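Local coordinates for cysteine synthase (PDB 5Z5C), which uses pyridoxal 5'-phosphate to produce hydrogen sulfide, probably by breaking down L-cysteine, and is likely to have cysteine synthase activity as well, at residues S42-L45 / D51-A54; C210-L215 / G278-G283. All coordinates share one frame; numbering follows the deposited sequence.

Interaction 1: residues S42-L45 / D51-A54; sequences SYNL and DRMA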
ATOM      1  N   SER B  42      -5.327   2.357  -3.072  1.00 27.11           N
ATOM      2  CA  SER B  42      -4.221   1.817  -2.269  1.00 26.88           C
ATOM      3  C   SER B  42      -2.846   1.792  -3.026  1.00 26.84           C
ATOM      4  O   SER B  42      -1.776   1.861  -2.403  1.00 26.92           O
ATOM      5  CB  SER B  42      -4.547   0.421  -1.703  1.00 26.48           C
ATOM      6  OG  SER B  42      -4.343  -0.547  -2.716  1.00 26.68           O
ATOM      7  N   TYR B  43      -2.884   1.752  -4.355  1.00 26.73           N
ATOM      8  CA  TYR B  43      -1.689   1.667  -5.196  1.00 26.52           C
ATOM      9  C   TYR B  43      -1.032   3.088  -5.382  1.00 27.17           C
ATOM     10  O   TYR B  43      -0.919   3.610  -6.505  1.00 27.52           O
ATOM     11  CB  TYR B  43      -2.061   1.166  -6.589  1.00 26.10           C
ATOM     12  CG  TYR B  43      -2.467  -0.316  -6.660  1.00 25.91           C
ATOM     13  CD1 TYR B  43      -3.711  -0.744  -6.212  1.00 25.52           C
ATOM     14  CD2 TYR B  43      -1.618  -1.262  -7.224  1.00 25.46           C
ATOM     15  CE1 TYR B  43      -4.081  -2.076  -6.297  1.00 25.30           C
ATOM     16  CE2 TYR B  43      -1.986  -2.596  -7.315  1.00 25.18           C
ATOM     17  CZ  TYR B  43      -3.221  -3.003  -6.847  1.00 25.07           C
ATOM     18  OH  TYR B  43      -3.593  -4.333  -6.945  1.00 24.81           O
ATOM     19  N   ASN B  44      -0.588   3.681  -4.292  1.00 27.37           N
ATOM     20  CA  ASN B  44      -0.128   5.040  -4.205  1.00 27.79           C
ATOM     21  C   ASN B  44       0.963   5.072  -3.176  1.00 28.33           C
ATOM     22  O   ASN B  44       1.058   4.161  -2.369  1.00 27.99           O
ATOM     23  CB  ASN B  44      -1.279   5.972  -3.784  1.00 27.73           C
ATOM     24  CG  ASN B  44      -2.028   6.527  -4.973  1.00 27.91           C
ATOM     25  OD1 ASN B  44      -1.424   7.232  -5.794  1.00 28.24           O
ATOM     26  ND2 ASN B  44      -3.342   6.242  -5.072  1.00 27.39           N
ATOM     27  N   LEU B  45       1.750   6.145  -3.156  1.00 29.70           N
ATOM     28  CA  LEU B  45       2.910   6.265  -2.252  1.00 30.70           C
ATOM     29  C   LEU B  45       2.682   5.833  -0.825  1.00 30.73           C
ATOM     30  O   LEU B  45       3.460   5.096  -0.313  1.00 31.09           O
ATOM     31  CB  LEU B  45       3.452   7.720  -2.234  1.00 31.89           C
ATOM     32  CG  LEU B  45       4.689   7.993  -1.396  1.00 32.70           C
ATOM     33  CD1 LEU B  45       5.895   7.230  -1.938  1.00 32.77           C
ATOM     34  CD2 LEU B  45       4.980   9.485  -1.362  1.00 33.99           C
ATOM     35  N   ASP B  51      -2.574  10.894  -1.588  1.00 32.39           N
ATOM     36  CA  ASP B  51      -1.271  11.088  -2.230  1.00 32.97           C
ATOM     37  C   ASP B  51      -1.370  11.878  -3.548  1.00 33.13           C
ATOM     38  O   ASP B  51      -0.498  12.685  -3.816  1.00 33.52           O
ATOM     39  CB  ASP B  51      -0.579   9.755  -2.531  1.00 32.68           C
ATOM     40  CG  ASP B  51      -0.206   8.982  -1.277  1.00 32.49           C
ATOM     41  OD1 ASP B  51       0.422   9.576  -0.375  1.00 32.57           O
ATOM     42  OD2 ASP B  51      -0.531   7.781  -1.208  1.00 30.90           O
ATOM     43  N   ARG B  52      -2.405  11.624  -4.356  1.00 32.74           N
ATOM     44  CA  ARG B  52      -2.604  12.332  -5.615  1.00 33.46           C
ATOM     45  C   ARG B  52      -2.794  13.838  -5.338  1.00 35.01           C
ATOM     46  O   ARG B  52      -2.238  14.681  -6.011  1.00 35.04           O
ATOM     47  CB  ARG B  52      -3.859  11.867  -6.321  1.00 32.84           C
ATOM     48  CG  ARG B  52      -3.816  10.431  -6.819  1.00 32.06           C
ATOM     49  CD  ARG B  52      -5.165  10.072  -7.366  1.00 31.83           C
ATOM     50  NE  ARG B  52      -5.226   8.760  -7.958  1.00 31.46           N
ATOM     51  CZ  ARG B  52      -5.150   8.521  -9.254  1.00 31.51           C
ATOM     52  NH1 ARG B  52      -4.804   9.492 -10.094  1.00 32.29           N
ATOM     53  NH2 ARG B  52      -5.348   7.300  -9.704  1.00 31.10           N
ATOM     54  N   MET B  53      -3.569  14.107  -4.295  1.00 36.45           N
ATOM     55  CA  MET B  53      -3.972  15.423  -3.889  1.00 37.55           C
ATOM     56  C   MET B  53      -2.808  16.198  -3.272  1.00 37.99           C
ATOM     57  O   MET B  53      -2.620  17.350  -3.610  1.00 38.29           O
ATOM     58  CB  MET B  53      -5.111  15.307  -2.885  1.00 38.91           C
ATOM     59  CG  MET B  53      -5.765  16.627  -2.554  1.00 41.97           C
ATOM     60  SD  MET B  53      -5.073  17.489  -1.138  1.00 45.81           S
ATOM     61  CE  MET B  53      -5.918  16.642   0.196  1.00 46.15           C
ATOM     62  N   ALA B  54      -2.078  15.582  -2.351  1.00 37.02           N
ATOM     63  CA  ALA B  54      -0.895  16.205  -1.763  1.00 38.02           C
ATOM     64  C   ALA B  54       0.197  16.551  -2.793  1.00 38.34           C
ATOM     65  O   ALA B  54       0.797  17.646  -2.738  1.00 38.73           O
ATOM     66  CB  ALA B  54      -0.311  15.355  -0.636  1.00 37.58           C
TER

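Interaction 2: residues C210-L215 / G278-G283; sequences CPLEPL and GANFIG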
ATOM      1  N   CYS B 210     -23.152  11.953  -7.041  1.00 41.50           N
ATOM      2  CA  CYS B 210     -23.793  11.923  -5.741  1.00 43.10           C
ATOM      3  C   CYS B 210     -22.744  11.872  -4.632  1.00 43.31           C
ATOM      4  O   CYS B 210     -21.945  10.905  -4.577  1.00 43.17           O
ATOM      5  CB  CYS B 210     -24.731  10.714  -5.636  1.00 43.30           C
ATOM      6  SG  CYS B 210     -26.137  10.732  -6.776  1.00 45.75           S
ATOM      7  N   PRO B 211     -22.718  12.897  -3.750  1.00 43.43           N
ATOM      8  CA  PRO B 211     -21.810  12.839  -2.621  1.00 42.66           C
ATOM      9  C   PRO B 211     -22.405  11.961  -1.561  1.00 42.43           C
ATOM     10  O   PRO B 211     -23.653  11.828  -1.467  1.00 43.09           O
ATOM     11  CB  PRO B 211     -21.709  14.296  -2.163  1.00 43.69           C
ATOM     12  CG  PRO B 211     -23.060  14.877  -2.501  1.00 44.17           C
ATOM     13  CD  PRO B 211     -23.541  14.129  -3.723  1.00 44.22           C
ATOM     14  N   LEU B 212     -21.535  11.354  -0.755  1.00 40.66           N
ATOM     15  CA  LEU B 212     -21.980  10.389   0.211  1.00 39.94           C
ATOM     16  C   LEU B 212     -21.641  10.858   1.606  1.00 40.12           C
ATOM     17  O   LEU B 212     -20.606  11.466   1.833  1.00 38.97           O
ATOM     18  CB  LEU B 212     -21.387   9.010  -0.125  1.00 40.31           C
ATOM     19  CG  LEU B 212     -21.635   7.843   0.845  1.00 40.34           C
ATOM     20  CD1 LEU B 212     -21.538   6.520   0.132  1.00 40.55           C
ATOM     21  CD2 LEU B 212     -20.661   7.879   2.029  1.00 40.44           C
ATOM     22  N   GLU B 213     -22.539  10.570   2.539  1.00 40.24           N
ATOM     23  CA  GLU B 213     -22.357  10.889   3.954  1.00 40.98           C
ATOM     24  C   GLU B 213     -22.760   9.646   4.751  1.00 39.85           C
ATOM     25  O   GLU B 213     -23.441   8.790   4.215  1.00 40.19           O
ATOM     26  CB  GLU B 213     -23.249  12.100   4.357  1.00 42.73           C
ATOM     27  CG  GLU B 213     -24.738  11.731   4.477  1.00 43.28           C
ATOM     28  CD  GLU B 213     -25.725  12.891   4.568  1.00 44.31           C
ATOM     29  OE1 GLU B 213     -25.295  14.038   4.808  1.00 44.65           O
ATOM     30  OE2 GLU B 213     -26.942  12.646   4.418  1.00 43.40           O
ATOM     31  N   PRO B 214     -22.355   9.543   6.015  1.00 39.50           N
ATOM     32  CA  PRO B 214     -22.913   8.530   6.909  1.00 40.05           C
ATOM     33  C   PRO B 214     -24.320   8.903   7.419  1.00 41.94           C
ATOM     34  O   PRO B 214     -24.552  10.016   7.845  1.00 40.92           O
ATOM     35  CB  PRO B 214     -21.941   8.504   8.089  1.00 40.12           C
ATOM     36  CG  PRO B 214     -21.066   9.676   7.934  1.00 40.19           C
ATOM     37  CD  PRO B 214     -21.424  10.433   6.695  1.00 39.62           C
ATOM     38  N   LEU B 215     -25.247   7.961   7.367  1.00 44.24           N
ATOM     39  CA  LEU B 215     -26.580   8.103   7.976  1.00 45.48           C
ATOM     40  C   LEU B 215     -26.535   8.428   9.482  1.00 46.70           C
ATOM     41  O   LEU B 215     -27.421   9.135   9.987  1.00 47.56           O
ATOM     42  CB  LEU B 215     -27.345   6.813   7.747  1.00 46.70           C
ATOM     43  CG  LEU B 215     -28.852   6.796   7.978  1.00 48.25           C
ATOM     44  CD1 LEU B 215     -29.551   7.840   7.113  1.00 48.08           C
ATOM     45  CD2 LEU B 215     -29.383   5.401   7.670  1.00 48.32           C
ATOM     46  N   GLY B 278     -16.087   0.551   1.624  1.00 29.56           N
ATOM     47  CA  GLY B 278     -17.300  -0.261   1.766  1.00 29.75           C
ATOM     48  C   GLY B 278     -18.513   0.644   1.648  1.00 30.27           C
ATOM     49  O   GLY B 278     -19.486   0.279   1.022  1.00 30.28           O
ATOM     50  N   ALA B 279     -18.400   1.841   2.239  1.00 30.94           N
ATOM     51  CA  ALA B 279     -19.408   2.888   2.160  1.00 31.87           C
ATOM     52  C   ALA B 279     -19.694   3.267   0.726  1.00 32.22           C
ATOM     53  O   ALA B 279     -20.856   3.241   0.290  1.00 32.39           O
ATOM     54  CB  ALA B 279     -18.976   4.132   2.955  1.00 31.96           C
ATOM     55  N   ASN B 280     -18.634   3.577  -0.020  1.00 32.25           N
ATOM     56  CA  ASN B 280     -18.748   3.894  -1.459  1.00 32.17           C
ATOM     57  C   ASN B 280     -19.385   2.802  -2.296  1.00 31.81           C
ATOM     58  O   ASN B 280     -20.099   3.110  -3.247  1.00 32.49           O
ATOM     59  CB  ASN B 280     -17.361   4.269  -2.058  1.00 32.34           C
ATOM     60  CG  ASN B 280     -16.896   5.633  -1.607  1.00 33.12           C
ATOM     61  OD1 ASN B 280     -17.685   6.377  -1.043  1.00 34.69           O
ATOM     62  ND2 ASN B 280     -15.627   5.975  -1.844  1.00 32.92           N
ATOM     63  N   PHE B 281     -19.089   1.539  -2.001  1.00 31.20           N
ATOM     64  CA  PHE B 281     -19.659   0.443  -2.736  1.00 31.36           C
ATOM     65  C   PHE B 281     -21.199   0.423  -2.569  1.00 31.53           C
ATOM     66  O   PHE B 281     -21.937   0.313  -3.573  1.00 30.28           O
ATOM     67  CB  PHE B 281     -19.077  -0.896  -2.276  1.00 31.74           C
ATOM     68  CG  PHE B 281     -19.480  -2.057  -3.152  1.00 32.14           C
ATOM     69  CD1 PHE B 281     -20.706  -2.736  -2.934  1.00 33.03           C
ATOM     70  CD2 PHE B 281     -18.672  -2.466  -4.188  1.00 32.19           C
ATOM     71  CE1 PHE B 281     -21.079  -3.804  -3.738  1.00 33.14           C
ATOM     72  CE2 PHE B 281     -19.042  -3.526  -5.003  1.00 32.36           C
ATOM     73  CZ  PHE B 281     -20.227  -4.213  -4.764  1.00 32.96           C
ATOM     74  N   ILE B 282     -21.634   0.532  -1.303  1.00 32.14           N
ATOM     75  CA  ILE B 282     -23.049   0.560  -0.942  1.00 32.97           C
ATOM     76  C   ILE B 282     -23.664   1.779  -1.599  1.00 33.30           C
ATOM     77  O   ILE B 282     -24.704   1.674  -2.240  1.00 33.24           O
ATOM     78  CB  ILE B 282     -23.279   0.626   0.594  1.00 33.78           C
ATOM     79  CG1 ILE B 282     -22.906  -0.692   1.312  1.00 33.95           C
ATOM     80  CG2 ILE B 282     -24.688   1.047   0.884  1.00 34.35           C
ATOM     81  CD1 ILE B 282     -23.465  -1.954   0.681  1.00 34.12           C
ATOM     82  N   GLY B 283     -22.992   2.923  -1.463  1.00 33.36           N
ATOM     83  CA  GLY B 283     -23.359   4.153  -2.156  1.00 33.81           C
ATOM     84  C   GLY B 283     -23.658   3.974  -3.615  1.00 34.19           C
ATOM     85  O   GLY B 283     -24.737   4.352  -4.104  1.00 34.72           O
TER

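Interaction 1: residues S42-L45 / D51-A54
Asn44 overlaps the carboxylate of Asp51 with its CB, which lies 3.2 Å from Asp51 OD2 and 4.0 Å from Asp51 CB. Leu45 adds its own CB, 4.0 Å from Asp51 CG, so the acid is lined by aliphatic carbon on the loop side. The backbone N of Leu45 also comes within 3.4 Å of Asp51 OD2, but at too poor an angle to bond. The carboxylate is instead held just before the helix, by Thr46 OG1 on OD1 and, weakly, by Ser48 N on OD2. At the next residue, Arg52 and Asn44 cross at about a right angle, with the amide and guanidinium planes 70° apart; Asn44 OD1 is 4.1 Å from Arg52 CG. Each polar end is bound elsewhere. The amide spans Glu41 O and Gly18 N, while the extended Arg52 chain carries its guanidinium to salt bridges with Glu41 and Glu168. The loop packs against the first turn of helix 50-57, which starts at the pyridoxal phosphate pocket. With contact made by carbon beside oxygen, the two segments are probably held in place mainly by polar bonds to residues around them, Glu41 serving Asn44 with its backbone O and Arg52 with its carboxylate.

Interaction 2: residues C210-L215 / G278-G283
The side-chain amide of Asn280 turns its oxygen edge to Leu212, with OD1 4.0 Å from Leu212 CD1. A second flat group, the peptide carbonyl of Ala279, receives the same methyl more closely and on its face: Leu212 CD1 is 3.4 Å from Ala279 O and lies over the plane of the peptide, above the oxygen, at about 101° to the C=O bond. That oxygen is already engaged in the helix, accepting from Gly283 N at 2.8 Å, so the methyl packs against a carbonyl that already accepts a helix bond. Leu212 does all the touching from the strand. Its CG is anti to the backbone N (chi1 175°), and the two branches then divide the work. CD1 goes into the groove between Ala279 and Gly283, reaching 3.8 Å from Gly283 CA, where the glycine has no side chain to hold the strand off. CD2 meets Ala279 CB at 4.2 Å, an apolar touch. The Asn280 amide is fixed by bonds beyond the pair, ND2 giving to Val300 O and OD1 accepting from Gly186 N; this ties the helix to the end of strand 182-186, where the glycine-rich turn begins, close to the cofactor, which lies about 6 Å from the Asn280 side chain. Strand 210-214 and helix 278-283 pass with their axes 9.4 Å apart, their directions 125° from each other. This is helix-on-sheet packing in a parallel alpha/beta domain: the strand runs between 182-186 and 252-254, Leu212 also rests on Val252 and Val254 of the latter, and helix 256-263 packs alongside helix 275-288 through Ala259 on Ala279 and Met262 on Phe281 and Ile282.

Overall arrangement
Both contacts are buried, yet they lie on opposite sides of the chain's centre, with centres about 21 Å apart and nearest atoms about 11 Å apart. They share no helix or strand. Interaction 1 is local, a loop folding back on the helix that soon follows it, and the second subunit reaches Tyr43 and Leu45 there. Interaction 2 joins parts of the chain more than sixty residues apart within one subunit. Its chemistry is largely leucine on helix, whereas interaction 1 brings loop carbon against a carboxylate and crosses an amide with an arginine, the polar ends bound outside. Both lie near pyridoxal phosphate, the side chains of Arg52 and Asn280 about 9 Å and 6 Å from it.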